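Local coordinates for protein enoyl-CoA hydratase (PDB 3OC7) that probably catalyses the reversible hydration of enoyl-CoA thioesters in fatty acid metabolism, as a crotonase-family lyase, at residues Ala169-Leu173 with Thr174-Phe178. Residues are numbered along the deposited sequence; the frame is centred on the assembly and turned at random.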
loop_
_atom_site.group_PDB
_atom_site.type_symbol
_atom_site.label_atom_id
_atom_site.label_comp_id
_atom_site.label_asym_id
_atom_site.label_seq_id
_atom_site.Cartn_x
_atom_site.Cartn_y
_atom_site.Cartn_z
ATOM N N ALA A 169 -8.226 -2.365 -8.769
ATOM C CA ALA A 169 -8.332 -2.769 -10.189
ATOM C C ALA A 169 -9.340 -3.919 -10.408
ATOM O O ALA A 169 -10.155 -3.865 -11.343
ATOM C CB ALA A 169 -6.938 -3.134 -10.754
ATOM N N ARG A 170 -9.306 -4.934 -9.548
ATOM C CA ARG A 170 -10.277 -6.045 -9.657
ATOM C C ARG A 170 -11.730 -5.549 -9.530
ATOM O O ARG A 170 -12.534 -5.710 -10.465
ATOM C CB ARG A 170 -9.997 -7.148 -8.610
ATOM C CG ARG A 170 -11.030 -8.301 -8.621
ATOM C CD ARG A 170 -10.857 -9.277 -7.454
ATOM N NE ARG A 170 -11.817 -10.393 -7.522
ATOM C CZ ARG A 170 -11.685 -11.520 -6.824
ATOM N NH1 ARG A 170 -10.638 -11.694 -6.021
ATOM N NH2 ARG A 170 -12.598 -12.481 -6.929
ATOM N N TYR A 171 -12.063 -4.921 -8.399
ATOM C CA TYR A 171 -13.461 -4.615 -8.065
ATOM C C TYR A 171 -14.078 -3.463 -8.918
ATOM O O TYR A 171 -15.281 -3.503 -9.214
ATOM C CB TYR A 171 -13.664 -4.473 -6.524
ATOM C CG TYR A 171 -13.510 -5.815 -5.790
ATOM C CD1 TYR A 171 -14.418 -6.856 -6.012
ATOM C CD2 TYR A 171 -12.442 -6.056 -4.915
ATOM C CE1 TYR A 171 -14.269 -8.109 -5.373
ATOM C CE2 TYR A 171 -12.289 -7.325 -4.257
ATOM C CZ TYR A 171 -13.215 -8.327 -4.504
ATOM O OH TYR A 171 -13.079 -9.556 -3.875
ATOM N N TYR A 172 -13.260 -2.493 -9.342
ATOM C CA TYR A 172 -13.658 -1.456 -10.340
ATOM C C TYR A 172 -14.085 -2.070 -11.706
ATOM O O TYR A 172 -14.985 -1.537 -12.388
ATOM C CB TYR A 172 -12.494 -0.447 -10.584
ATOM C CG TYR A 172 -12.348 0.771 -9.626
ATOM C CD1 TYR A 172 -12.581 0.659 -8.252
ATOM C CD2 TYR A 172 -11.883 2.017 -10.101
ATOM C CE1 TYR A 172 -12.411 1.760 -7.382
ATOM C CE2 TYR A 172 -11.723 3.128 -9.232
ATOM C CZ TYR A 172 -11.977 2.985 -7.878
ATOM O OH TYR A 172 -11.813 4.088 -7.031
ATOM N N LEU A 173 -13.439 -3.176 -12.107
ATOM C CA LEU A 173 -13.650 -3.759 -13.449
ATOM C C LEU A 173 -14.614 -4.962 -13.501
ATOM O O LEU A 173 -15.297 -5.154 -14.523
ATOM C CB LEU A 173 -12.293 -4.096 -14.107
ATOM C CG LEU A 173 -11.316 -2.916 -14.279
ATOM C CD1 LEU A 173 -9.936 -3.386 -14.739
ATOM C CD2 LEU A 173 -11.887 -1.833 -15.213
ATOM N N THR A 174 -14.694 -5.755 -12.424
ATOM C CA THR A 174 -15.606 -6.925 -12.371
ATOM C C THR A 174 -17.028 -6.633 -11.860
ATOM O O THR A 174 -17.966 -7.377 -12.183
ATOM C CB THR A 174 -15.040 -8.085 -11.494
ATOM O OG1 THR A 174 -15.070 -7.694 -10.105
ATOM C CG2 THR A 174 -13.620 -8.510 -11.920
ATOM N N GLY A 175 -17.183 -5.604 -11.025
ATOM C CA GLY A 175 -18.489 -5.323 -10.384
ATOM C C GLY A 175 -18.977 -6.362 -9.368
ATOM O O GLY A 175 -20.159 -6.346 -8.989
ATOM N N GLU A 176 -18.099 -7.258 -8.910
ATOM C CA GLU A 176 -18.477 -8.331 -7.956
ATOM C C GLU A 176 -18.956 -7.790 -6.589
ATOM O O GLU A 176 -18.398 -6.800 -6.065
ATOM C CB GLU A 176 -17.290 -9.273 -7.695
ATOM C CG GLU A 176 -16.846 -10.185 -8.855
ATOM C CD GLU A 176 -15.435 -10.741 -8.668
ATOM O OE1 GLU A 176 -14.448 -9.972 -8.779
ATOM O OE2 GLU A 176 -15.296 -11.962 -8.413
ATOM N N LYS A 177 -19.964 -8.457 -6.011
ATOM C CA LYS A 177 -20.407 -8.191 -4.642
ATOM C C LYS A 177 -19.512 -8.915 -3.624
ATOM O O LYS A 177 -19.132 -10.077 -3.840
ATOM C CB LYS A 177 -21.862 -8.650 -4.463
ATOM C CG LYS A 177 -22.522 -8.176 -3.161
ATOM C CD LYS A 177 -23.917 -8.789 -2.954
ATOM C CE LYS A 177 -24.922 -8.289 -3.958
ATOM N NZ LYS A 177 -26.208 -9.032 -3.801
ATOM N N PHE A 178 -19.210 -8.254 -2.504
ATOM C CA PHE A 178 -18.383 -8.843 -1.427
ATOM C C PHE A 178 -18.832 -8.467 0.004
ATOM O O PHE A 178 -19.653 -7.553 0.170
ATOM C CB PHE A 178 -16.873 -8.576 -1.667
ATOM C CG PHE A 178 -16.483 -7.098 -1.770
ATOM C CD1 PHE A 178 -16.592 -6.406 -2.990
ATOM C CD2 PHE A 178 -15.984 -6.407 -0.654
ATOM C CE1 PHE A 178 -16.216 -5.075 -3.099
ATOM C CE2 PHE A 178 -15.610 -5.057 -0.758
ATOM C CZ PHE A 178 -15.725 -4.398 -1.977
HETATM O O HOH W 1 -17.257 -4.371 -7.052
#
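R170 extends outward from the last turn of helix 165-174 and grips E176, on the loop that follows, in a bidentate, side-on salt bridge. NE of R170 donates a hydrogen bond to OE1 of E176 at 2.9 Å. NH2 of R170 donates another to OE2 of E176 at 3.1 Å. Both oxygens are met on their syn sides, near the guanidinium plane, though the two flat groups are turned 32° apart. R170 is fully extended, with CG anti to the backbone N (chi1 177°), and this carries the guanidinium out to the carboxylate. OE1 of E176 takes a second hydrogen bond on its anti side, from OG1 of T174 at 2.7 Å. The same OG1 accepts from the backbone N of E176, an ST turn.

In the last turn, N of T174 donates to O of R170 at 2.9 Å. G175 then leaves helical geometry with positive phi. A water bridges O of Y171 and O of E176. The contact thus closes the C-terminal end of the helix. The loop leads on to helix 180-186, and F178 is backbone-bonded to F141.

The Y171 ring lies between two neighbours. CD1 of F178 sits over one face, 3.7 Å from CE1 of Y171, and CD of R170 covers the opposite face. The Y171 and F178 planes are inclined by 38°, an oblique pair. Y171 OH lies over the R170 guanidinium and is hydrogen-bonded to R182 of helix 180-186; A183 and I186 of that helix pack on F178.

Two donors on OE1 and a paired OE2 fix the rotation of the E176 carboxylate and would probably favour its charged form.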